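ParA (Salmonella enterica subsp. enterica serovar Newport str. SL317, PDB 3EZ9) probably acts as a ParA-family P-loop ATPase in DNA partition, joining a helix-turn-helix domain to a nucleotide-binding domain. Local coordinates at residues A[111-116]-A[249-254]; A[158-163]-A[205-210]; A[230-235]-A[302-307]; A[269-274]-A[309-314]. One frame throughout, in Å; residues are numbered along the deposited sequence.

Interaction 1 (A[111-116]-A[249-254])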
loop_
_atom_site.group_PDB
_atom_site.type_symbol
_atom_site.label_atom_id
_atom_site.label_comp_id
_atom_site.label_asym_id
_atom_site.label_seq_id
_atom_site.Cartn_x
_atom_site.Cartn_y
_atom_site.Cartn_z
ATOM N N PRO A 111 20.652 -15.721 16.296
ATOM C CA PRO A 111 19.700 -14.812 15.430
ATOM C C PRO A 111 20.268 -13.602 14.716
ATOM O O PRO A 111 20.647 -12.616 15.341
ATOM C CB PRO A 111 18.662 -14.035 16.270
ATOM C CG PRO A 111 19.249 -14.214 17.563
ATOM C CD PRO A 111 19.423 -15.635 17.179
ATOM N N TYR A 112 20.323 -13.691 13.436
ATOM C CA TYR A 112 20.659 -12.501 12.722
ATOM C C TYR A 112 19.332 -11.959 12.223
ATOM O O TYR A 112 18.613 -12.613 11.462
ATOM C CB TYR A 112 21.558 -12.792 11.529
ATOM C CG TYR A 112 22.174 -11.593 10.856
ATOM C CD1 TYR A 112 22.000 -11.338 9.513
ATOM C CD2 TYR A 112 22.964 -10.725 11.608
ATOM C CE1 TYR A 112 22.618 -10.278 8.894
ATOM C CE2 TYR A 112 23.591 -9.665 11.009
ATOM C CZ TYR A 112 23.424 -9.447 9.660
ATOM O OH TYR A 112 24.063 -8.383 9.062
ATOM N N VAL A 113 18.995 -10.741 12.637
ATOM C CA VAL A 113 17.710 -10.127 12.283
ATOM C C VAL A 113 17.763 -9.158 11.096
ATOM O O VAL A 113 18.565 -8.215 11.061
ATOM C CB VAL A 113 17.114 -9.410 13.495
ATOM C CG1 VAL A 113 15.801 -8.730 13.132
ATOM C CG2 VAL A 113 16.908 -10.408 14.622
ATOM N N ILE A 114 16.869 -9.386 10.144
ATOM C CA ILE A 114 16.805 -8.582 8.930
ATOM C C ILE A 114 15.503 -7.805 8.777
ATOM O O ILE A 114 14.416 -8.367 8.887
ATOM C CB ILE A 114 16.934 -9.488 7.703
ATOM C CG1 ILE A 114 18.201 -10.341 7.826
ATOM C CG2 ILE A 114 16.871 -8.660 6.445
ATOM C CD1 ILE A 114 18.349 -11.324 6.705
ATOM N N PHE A 115 15.622 -6.521 8.483
ATOM C CA PHE A 115 14.455 -5.660 8.292
ATOM C C PHE A 115 14.203 -5.461 6.784
ATOM O O PHE A 115 15.010 -4.837 6.086
ATOM C CB PHE A 115 14.717 -4.310 8.958
ATOM C CG PHE A 115 13.546 -3.397 8.956
ATOM C CD1 PHE A 115 12.660 -3.392 10.024
ATOM C CD2 PHE A 115 13.311 -2.548 7.886
ATOM C CE1 PHE A 115 11.542 -2.551 10.037
ATOM C CE2 PHE A 115 12.193 -1.705 7.883
ATOM C CZ PHE A 115 11.304 -1.707 8.969
ATOM N N VAL A 116 13.102 -5.995 6.274
ATOM C CA VAL A 116 12.805 -5.834 4.862
ATOM C C VAL A 116 11.934 -4.596 4.588
ATOM O O VAL A 116 10.804 -4.502 5.061
ATOM C CB VAL A 116 12.092 -7.069 4.315
ATOM C CG1 VAL A 116 11.814 -6.889 2.834
ATOM C CG2 VAL A 116 12.940 -8.283 4.518
ATOM N N ASP A 249 18.374 -19.010 12.477
ATOM C CA ASP A 249 19.593 -18.412 11.947
ATOM C C ASP A 249 19.316 -16.987 11.463
ATOM O O ASP A 249 20.071 -16.036 11.788
ATOM C CB ASP A 249 20.123 -19.288 10.822
ATOM C CG ASP A 249 20.367 -20.698 11.286
ATOM O OD1 ASP A 249 21.250 -20.882 12.145
ATOM O OD2 ASP A 249 19.667 -21.613 10.808
ATOM N N PHE A 250 18.223 -16.858 10.708
ATOM C CA PHE A 250 17.764 -15.582 10.170
ATOM C C PHE A 250 16.354 -15.303 10.659
ATOM O O PHE A 250 15.503 -16.196 10.798
ATOM C CB PHE A 250 17.692 -15.607 8.636
ATOM C CG PHE A 250 19.013 -15.676 7.964
ATOM C CD1 PHE A 250 19.144 -16.338 6.758
ATOM C CD2 PHE A 250 20.146 -15.112 8.561
ATOM C CE1 PHE A 250 20.382 -16.445 6.168
ATOM C CE2 PHE A 250 21.363 -15.213 7.979
ATOM C CZ PHE A 250 21.491 -15.883 6.782
ATOM N N ILE A 251 16.100 -14.041 10.914
ATOM C CA ILE A 251 14.778 -13.650 11.314
ATOM C C ILE A 251 14.425 -12.420 10.487
ATOM O O ILE A 251 15.060 -11.366 10.656
ATOM C CB ILE A 251 14.717 -13.320 12.814
ATOM C CG1 ILE A 251 14.862 -14.591 13.634
ATOM C CG2 ILE A 251 13.373 -12.676 13.140
ATOM C CD1 ILE A 251 14.814 -14.319 15.120
ATOM N N PHE A 252 13.452 -12.561 9.583
ATOM C CA PHE A 252 13.019 -11.425 8.751
ATOM C C PHE A 252 11.819 -10.735 9.405
ATOM O O PHE A 252 10.886 -11.398 9.845
ATOM C CB PHE A 252 12.626 -11.872 7.320
ATOM C CG PHE A 252 13.793 -12.335 6.458
ATOM C CD1 PHE A 252 14.123 -13.684 6.371
ATOM C CD2 PHE A 252 14.552 -11.419 5.736
ATOM C CE1 PHE A 252 15.181 -14.112 5.581
ATOM C CE2 PHE A 252 15.634 -11.840 4.930
ATOM C CZ PHE A 252 15.944 -13.185 4.856
ATOM N N ILE A 253 11.867 -9.408 9.469
ATOM C CA ILE A 253 10.799 -8.573 10.041
ATOM C C ILE A 253 10.019 -7.930 8.873
ATOM O O ILE A 253 10.586 -7.200 8.085
ATOM C CB ILE A 253 11.403 -7.396 10.902
ATOM C CG1 ILE A 253 12.320 -7.927 12.007
ATOM C CG2 ILE A 253 10.293 -6.542 11.469
ATOM C CD1 ILE A 253 11.707 -9.026 12.857
ATOM N N ASP A 254 8.725 -8.183 8.757
ATOM C CA ASP A 254 7.920 -7.584 7.672
ATOM C C ASP A 254 6.963 -6.542 8.252
ATOM O O ASP A 254 6.153 -6.855 9.101
ATOM C CB ASP A 254 7.098 -8.664 6.970
ATOM C CG ASP A 254 7.349 -8.722 5.484
ATOM O OD1 ASP A 254 8.180 -7.932 4.988
ATOM O OD2 ASP A 254 6.713 -9.569 4.816
#
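I114 and F252 form the tightly packed part of this contact. The two side chains lie along each other on one face of the sheet. I114 CG2 lies 3.7 Å from F252 CD2, and I114 CD1 reaches on toward CE2 and CZ of the same ring. With chi1 -54°, CG1 of I114 sits beside the backbone N and leads CD1 along the ring. V113 and I253 pack on the other face of the sheet, CG1 to CG1 at 3.7 Å. The strands 112-116 and 250-254 are parallel central strands of a P-loop NTPase sheet. Strand 112-116 leads toward the glycine-rich loop that gives this fold its name. The bonds pass from strand to strand in turn: I251 N to Y112 O at 2.9 Å, I114 N to I251 O at 2.7 Å, I253 N to I114 O at 2.8 Å. The I114 N bond is nearly straight, at 173°. Pairing is looser at the C-terminal end, where solvent partly reaches V116 and D254. The bond from V116 N to I253 O is weak, at 3.3 Å. The D254 carboxylate turns to S159 and T129 for its hydrogen bonds, while T129, L132 and L136 of helix 129-137 pack on F252.

Interaction 2 (A[158-163]-A[205-210])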
loop_
_atom_site.group_PDB
_atom_site.type_symbol
_atom_site.label_atom_id
_atom_site.label_comp_id
_atom_site.label_asym_id
_atom_site.label_seq_id
_atom_site.Cartn_x
_atom_site.Cartn_y
_atom_site.Cartn_z
ATOM N N ALA A 158 0.086 -9.256 3.980
ATOM C CA ALA A 158 0.703 -10.315 3.110
ATOM C C ALA A 158 1.369 -11.629 3.565
ATOM O O ALA A 158 0.941 -12.701 3.110
ATOM C CB ALA A 158 1.700 -9.590 2.214
ATOM N N SER A 159 2.381 -11.620 4.430
ATOM C CA SER A 159 3.142 -12.847 4.746
ATOM C C SER A 159 2.345 -14.055 5.218
ATOM O O SER A 159 2.680 -15.205 4.901
ATOM C CB SER A 159 4.266 -12.540 5.747
ATOM O OG SER A 159 5.426 -12.024 5.096
ATOM N N SER A 160 1.283 -13.784 5.960
ATOM C CA SER A 160 0.408 -14.822 6.474
ATOM C C SER A 160 -0.183 -15.745 5.371
ATOM O O SER A 160 -0.795 -16.778 5.661
ATOM C CB SER A 160 -0.697 -14.139 7.268
ATOM O OG SER A 160 -1.271 -15.027 8.192
ATOM N N THR A 161 0.023 -15.368 4.113
ATOM C CA THR A 161 -0.454 -16.125 2.949
ATOM C C THR A 161 0.012 -17.585 2.917
ATOM O O THR A 161 -0.727 -18.461 2.454
ATOM C CB THR A 161 0.020 -15.464 1.628
ATOM O OG1 THR A 161 -0.561 -14.157 1.502
ATOM C CG2 THR A 161 -0.372 -16.325 0.420
ATOM N N MET A 162 1.238 -17.838 3.383
ATOM C CA MET A 162 1.793 -19.190 3.395
ATOM C C MET A 162 1.558 -19.877 4.736
ATOM O O MET A 162 2.192 -19.538 5.729
ATOM C CB MET A 162 3.287 -19.144 3.112
ATOM C CG MET A 162 3.667 -18.487 1.783
ATOM S SD MET A 162 3.390 -16.685 1.704
ATOM C CE MET A 162 3.618 -16.344 -0.077
ATOM N N PHE A 163 0.652 -20.851 4.767
ATOM C CA PHE A 163 0.351 -21.556 6.012
ATOM C C PHE A 163 0.282 -23.094 5.939
ATOM O O PHE A 163 1.288 -23.754 5.679
ATOM C CB PHE A 163 -0.952 -21.011 6.602
ATOM C CG PHE A 163 -0.751 -20.155 7.814
ATOM C CD1 PHE A 163 -0.015 -18.980 7.732
ATOM C CD2 PHE A 163 -1.303 -20.528 9.040
ATOM C CE1 PHE A 163 0.169 -18.180 8.855
ATOM C CE2 PHE A 163 -1.126 -19.736 10.173
ATOM C CZ PHE A 163 -0.388 -18.557 10.079
ATOM N N VAL A 205 6.473 -18.781 10.291
ATOM C CA VAL A 205 5.889 -17.440 10.241
ATOM C C VAL A 205 5.089 -17.074 11.475
ATOM O O VAL A 205 4.407 -17.921 12.064
ATOM C CB VAL A 205 4.916 -17.289 9.051
ATOM C CG1 VAL A 205 4.478 -15.852 8.927
ATOM C CG2 VAL A 205 5.574 -17.745 7.756
ATOM N N ILE A 206 5.209 -15.819 11.896
ATOM C CA ILE A 206 4.379 -15.323 12.991
ATOM C C ILE A 206 3.509 -14.332 12.230
ATOM O O ILE A 206 3.977 -13.265 11.837
ATOM C CB ILE A 206 5.146 -14.583 14.076
ATOM C CG1 ILE A 206 6.147 -15.532 14.748
ATOM C CG2 ILE A 206 4.127 -14.047 15.100
ATOM C CD1 ILE A 206 6.758 -15.019 16.071
ATOM N N PRO A 207 2.241 -14.692 11.990
ATOM C CA PRO A 207 1.241 -13.902 11.261
ATOM C C PRO A 207 0.778 -12.530 11.751
ATOM O O PRO A 207 0.931 -12.172 12.927
ATOM C CB PRO A 207 0.069 -14.872 11.145
ATOM C CG PRO A 207 0.164 -15.660 12.397
ATOM C CD PRO A 207 1.643 -15.935 12.513
ATOM N N ALA A 208 0.209 -11.774 10.809
ATOM C CA ALA A 208 -0.366 -10.452 11.085
ATOM C C ALA A 208 -1.863 -10.454 10.748
ATOM O O ALA A 208 -2.369 -11.390 10.108
ATOM C CB ALA A 208 0.321 -9.373 10.281
ATOM N N SER A 209 -2.553 -9.389 11.168
ATOM C CA SER A 209 -3.999 -9.232 10.951
ATOM C C SER A 209 -4.392 -7.780 10.778
ATOM O O SER A 209 -3.614 -6.892 11.094
ATOM C CB SER A 209 -4.771 -9.800 12.140
ATOM O OG SER A 209 -6.151 -9.555 12.018
ATOM N N ILE A 210 -5.600 -7.541 10.275
ATOM C CA ILE A 210 -6.110 -6.176 10.087
ATOM C C ILE A 210 -6.176 -5.542 11.468
ATOM O O ILE A 210 -5.859 -4.365 11.663
ATOM C CB ILE A 210 -7.542 -6.180 9.565
ATOM C CG1 ILE A 210 -7.877 -7.586 9.051
ATOM C CG2 ILE A 210 -7.724 -5.087 8.518
ATOM C CD1 ILE A 210 -9.383 -7.889 8.954
#
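The ring of F163 meets P207 at its edge, near the ring plane, and not over a face. F163 CZ is 3.8 Å from P207 CG, and F163 CE1 lies 4.0 Å from P207 CB. The two side chains cross at about a right angle. S160 comes to the same proline from the 3-10 turn. Its OG is anti to the backbone N (chi1 -158°). This places it by P207 CB, at 3.2 Å from S160 OG. The proline ring thus meets a hydroxyl as well as an aromatic edge. V205 packs more loosely. Its CG2 is 4.3 Å from M162 O, and its CG1 lies near the carbonyl of S159. No hydrogen bond joins the two segments. The turn has its own: T161 OG1 donates to A158 O at 2.6 Å, in the carbonyl plane. S209 OG caps D211 N ahead of helix 212-217. The contact thus joins the loop after strand 149-154 to the end of strand 203-206, its neighbour in the sheet. Helix 129-137 touches S159 and M162 through V130, and P207 pairs by its backbone with A177 at the start of helix 177-183.

Interaction 3 (A[230-235]-A[302-307]). Unlike the reference sequence in segment 230-235: Q230 (reference Met), N231 (reference Lys), Q232 (reference Pro), Y233 (reference Ser), I235 (reference Val). With MG (magnesium ion), chain C.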
loop_
_atom_site.group_PDB
_atom_site.type_symbol
_atom_site.label_atom_id
_atom_site.label_comp_id
_atom_site.label_asym_id
_atom_site.label_seq_id
_atom_site.Cartn_x
_atom_site.Cartn_y
_atom_site.Cartn_z
ATOM N N GLN A 230 8.605 -1.717 30.632
ATOM C CA GLN A 230 9.277 -2.137 29.403
ATOM C C GLN A 230 9.296 -0.970 28.418
ATOM O O GLN A 230 8.304 -0.251 28.288
ATOM C CB GLN A 230 8.530 -3.293 28.742
ATOM C CG GLN A 230 8.180 -4.439 29.637
ATOM C CD GLN A 230 7.799 -5.658 28.828
ATOM O OE1 GLN A 230 7.175 -6.592 29.323
ATOM N NE2 GLN A 230 8.177 -5.652 27.566
ATOM N N ASN A 231 10.416 -0.785 27.727
ATOM C CA ASN A 231 10.544 0.277 26.726
ATOM C C ASN A 231 9.652 -0.059 25.510
ATOM O O ASN A 231 9.672 -1.173 24.989
ATOM C CB ASN A 231 12.010 0.380 26.326
ATOM C CG ASN A 231 12.294 1.532 25.413
ATOM O OD1 ASN A 231 12.842 2.554 25.823
ATOM N ND2 ASN A 231 11.946 1.372 24.161
ATOM N N GLN A 232 8.846 0.901 25.072
ATOM C CA GLN A 232 7.934 0.699 23.944
ATOM C C GLN A 232 8.566 0.348 22.591
ATOM O O GLN A 232 7.875 -0.076 21.681
ATOM C CB GLN A 232 7.065 1.931 23.766
ATOM C CG GLN A 232 7.869 3.180 23.580
ATOM C CD GLN A 232 7.044 4.326 23.069
ATOM O OE1 GLN A 232 7.417 5.491 23.224
ATOM N NE2 GLN A 232 5.930 4.009 22.432
ATOM N N TYR A 233 9.870 0.538 22.449
ATOM C CA TYR A 233 10.565 0.197 21.208
ATOM C C TYR A 233 11.519 -1.018 21.326
ATOM O O TYR A 233 12.183 -1.391 20.353
ATOM C CB TYR A 233 11.330 1.413 20.699
ATOM C CG TYR A 233 10.424 2.570 20.417
ATOM C CD1 TYR A 233 10.803 3.873 20.736
ATOM C CD2 TYR A 233 9.174 2.362 19.839
ATOM C CE1 TYR A 233 9.959 4.944 20.491
ATOM C CE2 TYR A 233 8.309 3.428 19.584
ATOM C CZ TYR A 233 8.712 4.717 19.911
ATOM O OH TYR A 233 7.871 5.767 19.644
ATOM N N GLU A 234 11.581 -1.642 22.501
ATOM C CA GLU A 234 12.440 -2.804 22.658
ATOM C C GLU A 234 11.565 -4.008 22.802
ATOM O O GLU A 234 12.051 -5.113 23.069
ATOM C CB GLU A 234 13.308 -2.701 23.903
ATOM C CG GLU A 234 14.243 -1.513 23.948
ATOM C CD GLU A 234 14.957 -1.463 25.269
ATOM O OE1 GLU A 234 14.235 -1.585 26.274
ATOM O OE2 GLU A 234 16.204 -1.318 25.319
ATOM N N ILE A 235 10.265 -3.812 22.620
ATOM C CA ILE A 235 9.337 -4.929 22.793
ATOM C C ILE A 235 9.402 -6.053 21.755
ATOM O O ILE A 235 9.093 -7.188 22.081
ATOM C CB ILE A 235 7.895 -4.395 22.957
ATOM C CG1 ILE A 235 7.853 -3.478 24.181
ATOM C CG2 ILE A 235 6.908 -5.538 23.125
ATOM C CD1 ILE A 235 6.595 -2.745 24.309
ATOM N N GLU A 302 16.681 6.782 19.569
ATOM C CA GLU A 302 17.684 7.480 20.371
ATOM C C GLU A 302 17.012 8.319 21.473
ATOM O O GLU A 302 17.471 8.375 22.611
ATOM C CB GLU A 302 18.534 8.387 19.473
ATOM C CG GLU A 302 19.339 7.672 18.377
ATOM C CD GLU A 302 20.477 8.545 17.842
ATOM O OE1 GLU A 302 21.623 8.068 17.671
ATOM O OE2 GLU A 302 20.230 9.731 17.591
ATOM N N GLU A 303 15.908 8.967 21.139
ATOM C CA GLU A 303 15.224 9.785 22.124
ATOM C C GLU A 303 14.632 8.955 23.242
ATOM O O GLU A 303 14.568 9.420 24.374
ATOM C CB GLU A 303 14.136 10.626 21.457
ATOM C CG GLU A 303 14.651 11.911 20.812
ATOM C CD GLU A 303 13.632 12.500 19.858
ATOM O OE1 GLU A 303 12.424 12.460 20.186
ATOM O OE2 GLU A 303 14.037 13.005 18.787
ATOM N N GLU A 304 14.209 7.733 22.926
ATOM C CA GLU A 304 13.628 6.836 23.925
ATOM C C GLU A 304 14.745 6.145 24.719
ATOM O O GLU A 304 14.482 5.316 25.584
ATOM C CB GLU A 304 12.775 5.778 23.241
ATOM C CG GLU A 304 11.602 5.323 24.042
ATOM C CD GLU A 304 10.499 6.371 24.102
ATOM O OE1 GLU A 304 9.542 6.185 24.887
ATOM O OE2 GLU A 304 10.581 7.378 23.362
ATOM N N GLY A 305 15.994 6.481 24.410
ATOM C CA GLY A 305 17.117 5.885 25.106
ATOM C C GLY A 305 17.468 4.483 24.631
ATOM O O GLY A 305 18.140 3.739 25.362
ATOM N N VAL A 306 17.014 4.106 23.430
ATOM C CA VAL A 306 17.302 2.776 22.892
ATOM C C VAL A 306 18.267 2.825 21.691
ATOM O O VAL A 306 18.081 3.614 20.759
ATOM C CB VAL A 306 15.983 2.021 22.498
ATOM C CG1 VAL A 306 14.857 2.418 23.448
ATOM C CG2 VAL A 306 15.600 2.302 21.069
ATOM N N GLU A 307 19.299 1.984 21.732
ATOM C CA GLU A 307 20.317 1.901 20.676
ATOM C C GLU A 307 19.858 1.007 19.526
ATOM O O GLU A 307 19.509 -0.143 19.739
ATOM C CB GLU A 307 21.621 1.339 21.272
ATOM C CG GLU A 307 21.584 -0.160 21.771
ATOM C CD GLU A 307 20.188 -0.708 22.268
ATOM O OE1 GLU A 307 19.537 -0.112 23.174
ATOM O OE2 GLU A 307 19.757 -1.771 21.747
HETATM MG MG MG C . 17.874 0.200 25.778
#
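E304 meets Y233 and has more surface buried here than any other residue of the contact. Its CG lies 3.7 Å from Y233 CD1, and the two side chains cross at about a right angle. A bend at chi2 (73°) brings the E304 carboxylate beside the Q232 side chain, with OE1 3.7 Å from Q232 CG. The carboxylate plane is turned 66° from the Y233 ring. One face of that ring is filled from within its own segment: Q232 CG sits over the ring centre, 3.8 Å above it. The contact brings together two chain turns. Residues 231-234 form a type I beta turn that ends at E234, the N-cap position of helix 235-241. Helix 294-303 closes in a Schellman motif, with G305 at positive phi. V306 follows at once and is buried. Its CG1 lies 4.0 Å from E234 CG, the two side chains running past one another, head to tail, while its CG2 faces Y233 CB at 4.4 Å. N231 also packs against V306 and E304. E234 extends beyond V306 to bind the magnesium ion through OE2 at 2.3 Å. E307 OE1 is 4.1 Å from E234 OE2, and the nearby ion probably eases the repulsion between these like charges. Y233 also packs on L264 of helix 261-269 and on L301 of helix 294-303. E307 also touches K4 of the second subunit.

Interaction 4 (A[269-274]-A[309-314])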
loop_
_atom_site.group_PDB
_atom_site.type_symbol
_atom_site.label_atom_id
_atom_site.label_comp_id
_atom_site.label_asym_id
_atom_site.label_seq_id
_atom_site.Cartn_x
_atom_site.Cartn_y
_atom_site.Cartn_z
ATOM N N ALA A 269 15.341 -3.657 16.558
ATOM C CA ALA A 269 15.648 -5.053 16.792
ATOM C C ALA A 269 16.387 -5.729 15.645
ATOM O O ALA A 269 16.771 -6.908 15.762
ATOM C CB ALA A 269 14.374 -5.789 17.072
ATOM N N SER A 270 16.604 -4.999 14.552
ATOM C CA SER A 270 17.276 -5.580 13.392
ATOM C C SER A 270 18.763 -5.268 13.282
ATOM O O SER A 270 19.233 -4.259 13.795
ATOM C CB SER A 270 16.570 -5.148 12.118
ATOM O OG SER A 270 15.246 -5.583 12.174
ATOM N N ASP A 271 19.486 -6.155 12.599
ATOM C CA ASP A 271 20.925 -6.011 12.399
ATOM C C ASP A 271 21.229 -5.444 11.018
ATOM O O ASP A 271 22.167 -4.649 10.828
ATOM C CB ASP A 271 21.620 -7.375 12.557
ATOM C CG ASP A 271 21.626 -7.854 13.990
ATOM O OD1 ASP A 271 20.885 -8.825 14.323
ATOM O OD2 ASP A 271 22.372 -7.228 14.784
ATOM N N LEU A 272 20.410 -5.859 10.060
ATOM C CA LEU A 272 20.570 -5.445 8.686
ATOM C C LEU A 272 19.294 -4.959 8.024
ATOM O O LEU A 272 18.238 -5.596 8.111
ATOM C CB LEU A 272 21.127 -6.605 7.881
ATOM C CG LEU A 272 21.086 -6.494 6.360
ATOM C CD1 LEU A 272 22.506 -6.583 5.823
ATOM C CD2 LEU A 272 20.209 -7.600 5.795
ATOM N N LEU A 273 19.423 -3.827 7.342
ATOM C CA LEU A 273 18.327 -3.223 6.602
ATOM C C LEU A 273 18.443 -3.786 5.180
ATOM O O LEU A 273 19.507 -3.672 4.563
ATOM C CB LEU A 273 18.487 -1.686 6.568
ATOM C CG LEU A 273 17.333 -0.856 5.973
ATOM C CD1 LEU A 273 16.310 -0.592 7.068
ATOM C CD2 LEU A 273 17.857 0.458 5.383
ATOM N N LEU A 274 17.368 -4.407 4.687
ATOM C CA LEU A 274 17.333 -4.979 3.335
ATOM C C LEU A 274 16.328 -4.151 2.538
ATOM O O LEU A 274 15.110 -4.248 2.754
ATOM C CB LEU A 274 16.869 -6.442 3.370
ATOM C CG LEU A 274 17.435 -7.432 2.345
ATOM C CD1 LEU A 274 16.387 -8.457 1.993
ATOM C CD2 LEU A 274 17.865 -6.694 1.095
ATOM N N ARG A 309 20.036 -1.679 16.641
ATOM C CA ARG A 309 21.016 -2.738 16.341
ATOM C C ARG A 309 21.573 -2.671 14.922
ATOM O O ARG A 309 22.458 -3.424 14.564
ATOM C CB ARG A 309 20.394 -4.133 16.552
ATOM C CG ARG A 309 20.245 -4.547 17.997
ATOM C CD ARG A 309 19.609 -5.938 18.119
ATOM N NE ARG A 309 20.421 -7.028 17.556
ATOM C CZ ARG A 309 21.628 -7.408 17.982
ATOM N NH1 ARG A 309 22.218 -6.796 18.997
ATOM N NH2 ARG A 309 22.247 -8.416 17.386
ATOM N N LEU A 310 21.023 -1.779 14.121
ATOM C CA LEU A 310 21.440 -1.662 12.746
ATOM C C LEU A 310 22.929 -1.553 12.578
ATOM O O LEU A 310 23.593 -0.678 13.188
ATOM C CB LEU A 310 20.787 -0.448 12.082
ATOM C CG LEU A 310 20.147 -0.640 10.707
ATOM C CD1 LEU A 310 19.115 -1.769 10.762
ATOM C CD2 LEU A 310 19.462 0.676 10.314
ATOM N N SER A 311 23.450 -2.456 11.748
ATOM C CA SER A 311 24.864 -2.449 11.463
ATOM C C SER A 311 25.241 -2.740 10.024
ATOM O O SER A 311 26.426 -2.859 9.692
ATOM C CB SER A 311 25.596 -3.387 12.374
ATOM O OG SER A 311 25.017 -4.683 12.289
ATOM N N ALA A 312 24.248 -2.803 9.141
ATOM C CA ALA A 312 24.571 -3.107 7.752
ATOM C C ALA A 312 23.302 -2.963 6.946
ATOM O O ALA A 312 22.177 -3.185 7.437
ATOM C CB ALA A 312 25.057 -4.487 7.633
ATOM N N SER A 313 23.468 -2.559 5.698
ATOM C CA SER A 313 22.340 -2.385 4.790
ATOM C C SER A 313 22.670 -2.972 3.403
ATOM O O SER A 313 23.830 -3.089 3.022
ATOM C CB SER A 313 22.001 -0.915 4.688
ATOM O OG SER A 313 23.181 -0.176 4.443
ATOM N N ILE A 314 21.637 -3.358 2.666
ATOM C CA ILE A 314 21.780 -3.956 1.346
ATOM C C ILE A 314 20.606 -3.479 0.494
ATOM O O ILE A 314 19.468 -3.433 0.973
ATOM C CB ILE A 314 21.696 -5.510 1.424
ATOM C CG1 ILE A 314 22.875 -6.050 2.201
ATOM C CG2 ILE A 314 21.662 -6.126 0.037
ATOM C CD1 ILE A 314 24.208 -5.695 1.563
#
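D271 and R309 are brought together by their torsions. At chi1 -71° the carboxylate of D271 lies beside its own backbone N. R309 bends at chi3 (64°), which turns a face of its guanidinium to that carboxylate. The two side chains run alongside each other, with their planes 87° apart. D271 OD2 sits over one face of the guanidinium, 2.9 Å from R309 NH2, in a salt bridge. The hydrogen bond from R309 NH2 to D271 OD1 is weak. D271 OD1 also accepts a bond from V113 N, which helps to fix the carboxylate. R237 lies close to R309, and the negative charge of D271 probably offsets the two arginines. Beyond this pair the backbones zip up. S311 N donates to D271 O at 2.7 Å, L273 N to A312 O at 2.8 Å, and I314 N to L273 O at 2.9 Å. L272 CD1 packs on I314 CG1 at 3.7 Å and on A312 CB at 3.8 Å. On the other face, L310 CD1 approaches L273 CB at 4.2 Å. Strands 272-277 and 312-317 are parallel neighbours in the P-loop NTPase sheet, with strand 112-116 on the far side of 272-277. Helix 376-398 covers A312 and I314, and the second subunit packs its V10 on L310 and its I13 on S313.

In the fold
Interactions 1, 2 and 4 reach one mixed, mostly parallel sheet of the P-loop domain; interaction 3 lies about 17 Å from interaction 4 and about 26 Å from interaction 2, centre to centre. Interaction 1 sits at the middle, its centre about 9 Å from that of interaction 4, and strands 112-116 and 272-277 are neighbours. Interaction 2 is nested in the loop that interaction 1 closes, and the two touch through D254 and S159. Interaction 3 crosses interactions 1 and 4 along the chain; helix 294-303 is followed, after a loop, by strand 312-317. Interactions 3 and 4 both touch the second subunit, which places this side of the domain at the dimer interface.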